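Local coordinates for protein tannase (Lactobacillus plantarum, PDB 4J0G) that probably hydrolyses the galloyl ester and depside bonds of tannins, as a serine esterase of the alpha/beta-hydrolase fold, at residues A155-T160 with D197-S202; C205-L210 with D420-F425. All coordinates share one frame; numbering follows the deposited sequence.

In the fold
Both interactions are tied to the mixed beta sheet of the alpha/beta-hydrolase fold: interaction 1 lies in it, interaction 2 in loops that leave it. Interaction 1 pairs neighbouring parallel strands, 158-161 and 200-204, where they enter the sheet. Interaction 2 lies beyond the C-terminal ends of strands 200-204 and 411-415, also neighbours, where the loops following them meet. Their centres are about 22 Å apart. Along the chain interaction 1 closes before interaction 2 opens; strand 200-204 carries the chain from one to the other, and interaction 2 then waits some 210 residues for its second half. One contact therefore builds the sheet, while the other shapes the pocket at its end, where Asp422 belongs to the 3,4-dihydroxybenzoate site.

Interaction 1. Residues A155-T160 with D197-S202; sequences ANRIIT and DIFAVS
Arg157 folds over the ring of Phe199. Its CD stands above the middle of one ring face, 3.4 Å from the Phe199 centroid in a CH-pi contact, and the guanidinium continues from there over the rim, nearly flat on the ring with the planes 18° apart. The cation-pi contact is thus off-centre. A bend at chi2 (-65°) turns the arginine chain back over the ring, and NH1 donates to Asn156 O at 2.7 Å, fixing the rotation of the guanidinium. An alanine here would strip that cover from the Phe199 face and is likely to let the ring shift. Ile159 CG1 meets the ring at its edge and packs on Ala200 CB, 3.8 Å away. From the other side of the sheet, Ile198 crosses Thr160 at about a right angle, its CD1 3.3 Å from Thr160 OG1, a hydroxyl hydrogen-bonded to Ser170. Between these two layers of side chains the backbones pair in parallel. Ile158 O takes two N-H groups, Phe199 N at 3.0 Å and Ala200 N at 3.2 Å; Ser202 N reaches Thr160 O at 3.0 Å, while the bond from Thr160 N to Ala200 O is weak. These are neighbouring parallel strands inside the central alpha/beta-hydrolase sheet, flanked by 70-73 beside 158-161 and 411-415 beside 200-204; helix 458-469 packs against Arg157, Ile159 and Phe199, and helix 132-146 covers Ile158 and Ile198 on the other face.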
loop_
_atom_site.group_PDB
_atom_site.type_symbol
_atom_site.label_atom_id
_atom_site.label_comp_id
_atom_site.label_asym_id
_atom_site.label_seq_id
_atom_site.Cartn_x
_atom_site.Cartn_y
_atom_site.Cartn_z
ATOM N N ALA A 155 -1.339 -13.028 17.558
ATOM C CA ALA A 155 -1.487 -11.587 17.384
ATOM C C ALA A 155 -0.149 -10.852 17.254
ATOM O O ALA A 155 -0.121 -9.677 16.885
ATOM C CB ALA A 155 -2.320 -10.996 18.521
ATOM N N ASN A 156 0.948 -11.535 17.565
ATOM C CA ASN A 156 2.277 -10.965 17.363
ATOM C C ASN A 156 2.804 -11.323 15.986
ATOM O O ASN A 156 3.944 -11.018 15.646
ATOM C CB ASN A 156 3.272 -11.494 18.406
ATOM C CG ASN A 156 2.864 -11.170 19.830
ATOM O OD1 ASN A 156 2.626 -10.012 20.173
ATOM N ND2 ASN A 156 2.790 -12.195 20.674
ATOM N N ARG A 157 1.958 -11.972 15.185
ATOM C CA ARG A 157 2.310 -12.348 13.818
ATOM C C ARG A 157 1.376 -11.759 12.767
ATOM O O ARG A 157 1.029 -12.412 11.782
ATOM C CB ARG A 157 2.473 -13.858 13.680
ATOM C CG ARG A 157 3.636 -14.382 14.507
ATOM C CD ARG A 157 4.975 -13.868 14.023
ATOM N NE ARG A 157 6.080 -14.379 14.830
ATOM C CZ ARG A 157 6.637 -13.714 15.848
ATOM N NH1 ARG A 157 6.181 -12.520 16.187
ATOM N NH2 ARG A 157 7.641 -14.259 16.530
ATOM N N ILE A 158 0.947 -10.515 12.990
ATOM C CA ILE A 158 0.080 -9.844 12.040
ATOM C C ILE A 158 0.874 -9.277 10.866
ATOM O O ILE A 158 1.879 -8.585 11.025
ATOM C CB ILE A 158 -0.684 -8.703 12.727
ATOM C CG1 ILE A 158 -1.668 -9.266 13.758
ATOM C CG2 ILE A 158 -1.379 -7.823 11.695
ATOM C CD1 ILE A 158 -2.309 -8.205 14.627
ATOM N N ILE A 159 0.402 -9.629 9.674
ATOM C CA ILE A 159 0.973 -9.197 8.412
ATOM C C ILE A 159 -0.118 -8.545 7.581
ATOM O O ILE A 159 -1.101 -9.198 7.215
ATOM C CB ILE A 159 1.536 -10.401 7.629
ATOM C CG1 ILE A 159 2.553 -11.166 8.481
ATOM C CG2 ILE A 159 2.160 -9.942 6.322
ATOM C CD1 ILE A 159 2.317 -12.658 8.515
ATOM N N THR A 160 0.024 -7.247 7.324
ATOM C CA THR A 160 -0.945 -6.518 6.509
ATOM C C THR A 160 -0.658 -6.714 5.027
ATOM O O THR A 160 0.479 -6.980 4.644
ATOM C CB THR A 160 -0.997 -5.017 6.864
ATOM O OG1 THR A 160 0.333 -4.484 6.919
ATOM C CG2 THR A 160 -1.683 -4.819 8.207
ATOM N N ASP A 197 1.131 -1.986 16.740
ATOM C CA ASP A 197 2.312 -2.362 15.967
ATOM C C ASP A 197 2.171 -3.771 15.425
ATOM O O ASP A 197 1.600 -4.639 16.080
ATOM C CB ASP A 197 3.570 -2.293 16.831
ATOM C CG ASP A 197 3.503 -3.218 18.031
ATOM O OD1 ASP A 197 2.738 -2.923 18.977
ATOM O OD2 ASP A 197 4.214 -4.246 18.025
ATOM N N ILE A 198 2.716 -4.001 14.233
ATOM C CA ILE A 198 2.581 -5.300 13.588
ATOM C C ILE A 198 3.919 -5.973 13.279
ATOM O O ILE A 198 4.986 -5.384 13.447
ATOM C CB ILE A 198 1.752 -5.204 12.295
ATOM C CG1 ILE A 198 2.431 -4.269 11.291
ATOM C CG2 ILE A 198 0.335 -4.749 12.610
ATOM C CD1 ILE A 198 1.757 -4.236 9.935
ATOM N N PHE A 199 3.828 -7.217 12.818
ATOM C CA PHE A 199 4.973 -8.093 12.581
ATOM C C PHE A 199 5.675 -7.930 11.229
ATOM O O PHE A 199 6.905 -7.918 11.156
ATOM C CB PHE A 199 4.523 -9.541 12.760
ATOM C CG PHE A 199 5.581 -10.552 12.437
ATOM C CD1 PHE A 199 6.723 -10.676 13.209
ATOM C CD2 PHE A 199 5.407 -11.399 11.356
ATOM C CE1 PHE A 199 7.681 -11.620 12.895
ATOM C CE2 PHE A 199 6.352 -12.345 11.037
ATOM C CZ PHE A 199 7.494 -12.460 11.805
ATOM N N ALA A 200 4.894 -7.814 10.161
ATOM C CA ALA A 200 5.458 -7.756 8.822
ATOM C C ALA A 200 4.547 -6.992 7.879
ATOM O O ALA A 200 3.335 -6.913 8.094
ATOM C CB ALA A 200 5.723 -9.153 8.290
ATOM N N VAL A 201 5.134 -6.448 6.820
ATOM C CA VAL A 201 4.386 -5.679 5.840
ATOM C C VAL A 201 4.488 -6.283 4.454
ATOM O O VAL A 201 5.582 -6.566 3.960
ATOM C CB VAL A 201 4.862 -4.213 5.776
ATOM C CG1 VAL A 201 4.244 -3.507 4.571
ATOM C CG2 VAL A 201 4.519 -3.490 7.072
ATOM N N SER A 202 3.333 -6.481 3.831
ATOM C CA SER A 202 3.269 -6.759 2.409
ATOM C C SER A 202 2.617 -5.571 1.731
ATOM O O SER A 202 1.532 -5.148 2.130
ATOM C CB SER A 202 2.434 -8.015 2.171
ATOM O OG SER A 202 2.180 -8.199 0.794
#

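Interaction 2. Residues C205-L210 with D420-F425; sequences CPIHNL and DRDTSF. With HG (mercury (II) ion), chain D.
Ile207 brings the end of its side chain, the CD1 methyl, against both Asp422 and Thr423. CD1 lies 3.4 Å from Asp422 OD2, the two side chains crossing at a slant, and 3.7 Å from Thr423 CG2, where isoleucine and threonine slide past each other in opposite directions. With CG1 beside the backbone N (chi1 -59°) and a second bend at chi2 (-60°), Ile207 turns that methyl to both partners. Cys205 SG comes 3.3 Å from Asp420 OD2, and a mercury(II) ion, presumably from the crystal preparation, sits beside them. The ion is bound by Cys205 SG at 2.6 Å and by two waters, with the carboxylates of Asp420 and Asp422 close by. No direct hydrogen bond joins the two segments; instead one water donates to His208 O and also pairs with Thr423 OG1, each at 3.0 Å. His416 hydrogen-bonds Asp422 OD1, helping to set the carboxylate at the dihydroxybenzoate site, which His452 and Glu358 also line. The Ile207 backbone bonds Ser164, in what is probably the nucleophile elbow. Segment 205-210 links strand 200-204 to helix 210-221; segment 420-425 follows strand 411-415 and precedes helix 426-437, whose Ile427 and Leu431 pack on His208; helix 357-361 meets Ile207 through Glu358.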
loop_
_atom_site.group_PDB
_atom_site.type_symbol
_atom_site.label_atom_id
_atom_site.label_comp_id
_atom_site.label_asym_id
_atom_site.label_seq_id
_atom_site.Cartn_x
_atom_site.Cartn_y
_atom_site.Cartn_z
ATOM N N CYS A 205 2.492 -1.877 -5.049
ATOM C CA CYS A 205 2.399 -0.526 -5.593
ATOM C C CYS A 205 1.856 0.480 -4.582
ATOM O O CYS A 205 0.827 1.109 -4.836
ATOM C CB CYS A 205 1.475 -0.524 -6.807
ATOM S SG CYS A 205 1.533 -2.006 -7.819
ATOM N N PRO A 206 2.523 0.633 -3.430
ATOM C CA PRO A 206 1.948 1.554 -2.442
ATOM C C PRO A 206 1.888 2.998 -2.951
ATOM O O PRO A 206 2.931 3.568 -3.278
ATOM C CB PRO A 206 2.919 1.439 -1.256
ATOM C CG PRO A 206 4.201 0.940 -1.864
ATOM C CD PRO A 206 3.783 0.026 -2.969
ATOM N N ILE A 207 0.699 3.597 -2.990
ATOM C CA ILE A 207 0.603 4.982 -3.422
ATOM C C ILE A 207 0.740 5.844 -2.173
ATOM O O ILE A 207 -0.244 6.153 -1.500
ATOM C CB ILE A 207 -0.734 5.256 -4.137
ATOM C CG1 ILE A 207 -0.893 4.338 -5.356
ATOM C CG2 ILE A 207 -0.863 6.731 -4.505
ATOM C CD1 ILE A 207 0.196 4.492 -6.419
ATOM N N HIS A 208 1.974 6.229 -1.876
ATOM C CA HIS A 208 2.313 6.916 -0.639
ATOM C C HIS A 208 3.283 8.039 -0.964
ATOM O O HIS A 208 3.590 8.279 -2.130
ATOM C CB HIS A 208 2.957 5.958 0.356
ATOM C CG HIS A 208 4.381 5.631 0.033
ATOM N ND1 HIS A 208 4.741 4.831 -1.030
ATOM C CD2 HIS A 208 5.536 5.998 0.636
ATOM C CE1 HIS A 208 6.056 4.720 -1.068
ATOM N NE2 HIS A 208 6.562 5.418 -0.069
ATOM N N ASN A 209 3.744 8.744 0.064
ATOM C CA ASN A 209 4.634 9.871 -0.156
ATOM C C ASN A 209 3.975 10.871 -1.085
ATOM O O ASN A 209 4.582 11.352 -2.047
ATOM C CB ASN A 209 5.980 9.399 -0.708
ATOM C CG ASN A 209 7.067 10.444 -0.565
ATOM O OD1 ASN A 209 6.883 11.454 0.111
ATOM N ND2 ASN A 209 8.210 10.205 -1.196
ATOM N N LEU A 210 2.709 11.151 -0.806
ATOM C CA LEU A 210 1.879 11.920 -1.718
ATOM C C LEU A 210 2.443 13.315 -1.986
ATOM O O LEU A 210 2.303 13.835 -3.091
ATOM C CB LEU A 210 0.435 11.973 -1.219
ATOM C CG LEU A 210 -0.169 10.575 -1.055
ATOM C CD1 LEU A 210 -1.587 10.633 -0.508
ATOM C CD2 LEU A 210 -0.131 9.832 -2.378
ATOM N N ASP A 420 3.985 -0.619 -14.497
ATOM C CA ASP A 420 3.021 0.156 -13.704
ATOM C C ASP A 420 3.260 1.650 -13.707
ATOM O O ASP A 420 4.282 2.128 -13.235
ATOM C CB ASP A 420 3.083 -0.264 -12.237
ATOM C CG ASP A 420 2.446 -1.596 -11.980
ATOM O OD1 ASP A 420 1.634 -2.026 -12.820
ATOM O OD2 ASP A 420 2.736 -2.195 -10.923
ATOM N N ARG A 421 2.301 2.382 -14.275
ATOM C CA ARG A 421 2.423 3.824 -14.418
ATOM C C ARG A 421 1.544 4.602 -13.429
ATOM O O ARG A 421 1.301 5.796 -13.612
ATOM C CB ARG A 421 2.105 4.261 -15.863
ATOM C CG ARG A 421 2.783 3.415 -16.950
ATOM C CD ARG A 421 1.799 2.671 -17.857
ATOM N NE ARG A 421 1.056 3.609 -18.697
ATOM C CZ ARG A 421 -0.267 3.706 -18.753
ATOM N NH1 ARG A 421 -1.031 2.898 -18.033
ATOM N NH2 ARG A 421 -0.822 4.610 -19.554
ATOM N N ASP A 422 1.031 3.936 -12.397
ATOM C CA ASP A 422 0.183 4.634 -11.441
ATOM C C ASP A 422 0.968 5.576 -10.518
ATOM O O ASP A 422 0.430 6.566 -10.020
ATOM C CB ASP A 422 -0.485 3.583 -10.555
ATOM C CG ASP A 422 0.528 2.628 -9.930
ATOM O OD1 ASP A 422 1.614 2.441 -10.521
ATOM O OD2 ASP A 422 0.253 2.072 -8.848
ATOM N N THR A 423 2.252 5.288 -10.324
ATOM C CA THR A 423 3.187 6.186 -9.637
ATOM C C THR A 423 4.611 5.942 -10.143
ATOM O O THR A 423 4.899 4.866 -10.666
ATOM C CB THR A 423 3.092 6.082 -8.093
ATOM O OG1 THR A 423 3.788 7.180 -7.493
ATOM C CG2 THR A 423 3.689 4.782 -7.592
ATOM N N SER A 424 5.511 6.907 -9.973
ATOM C CA SER A 424 6.885 6.705 -10.430
ATOM C C SER A 424 7.518 5.519 -9.717
ATOM O O SER A 424 7.237 5.274 -8.541
ATOM C CB SER A 424 7.725 7.959 -10.165
ATOM O OG SER A 424 9.109 7.708 -10.359
ATOM N N PHE A 425 8.406 4.813 -10.413
ATOM C CA PHE A 425 9.161 3.735 -9.794
ATOM C C PHE A 425 9.956 4.247 -8.598
ATOM O O PHE A 425 10.207 3.507 -7.645
ATOM C CB PHE A 425 10.116 3.110 -10.818
ATOM C CG PHE A 425 9.423 2.508 -12.016
ATOM C CD1 PHE A 425 8.521 1.472 -11.860
ATOM C CD2 PHE A 425 9.661 2.991 -13.292
ATOM C CE1 PHE A 425 7.882 0.921 -12.950
ATOM C CE2 PHE A 425 9.017 2.443 -14.388
ATOM C CZ PHE A 425 8.130 1.408 -14.214
HETATM HG HG HG D . 0.365 -0.851 -9.785
HETATM O O HOH W 1 2.538 7.904 -4.891
HETATM O O HOH W 2 -0.407 0.544 -12.176
HETATM O O HOH W 3 -0.800 0.447 -7.867
#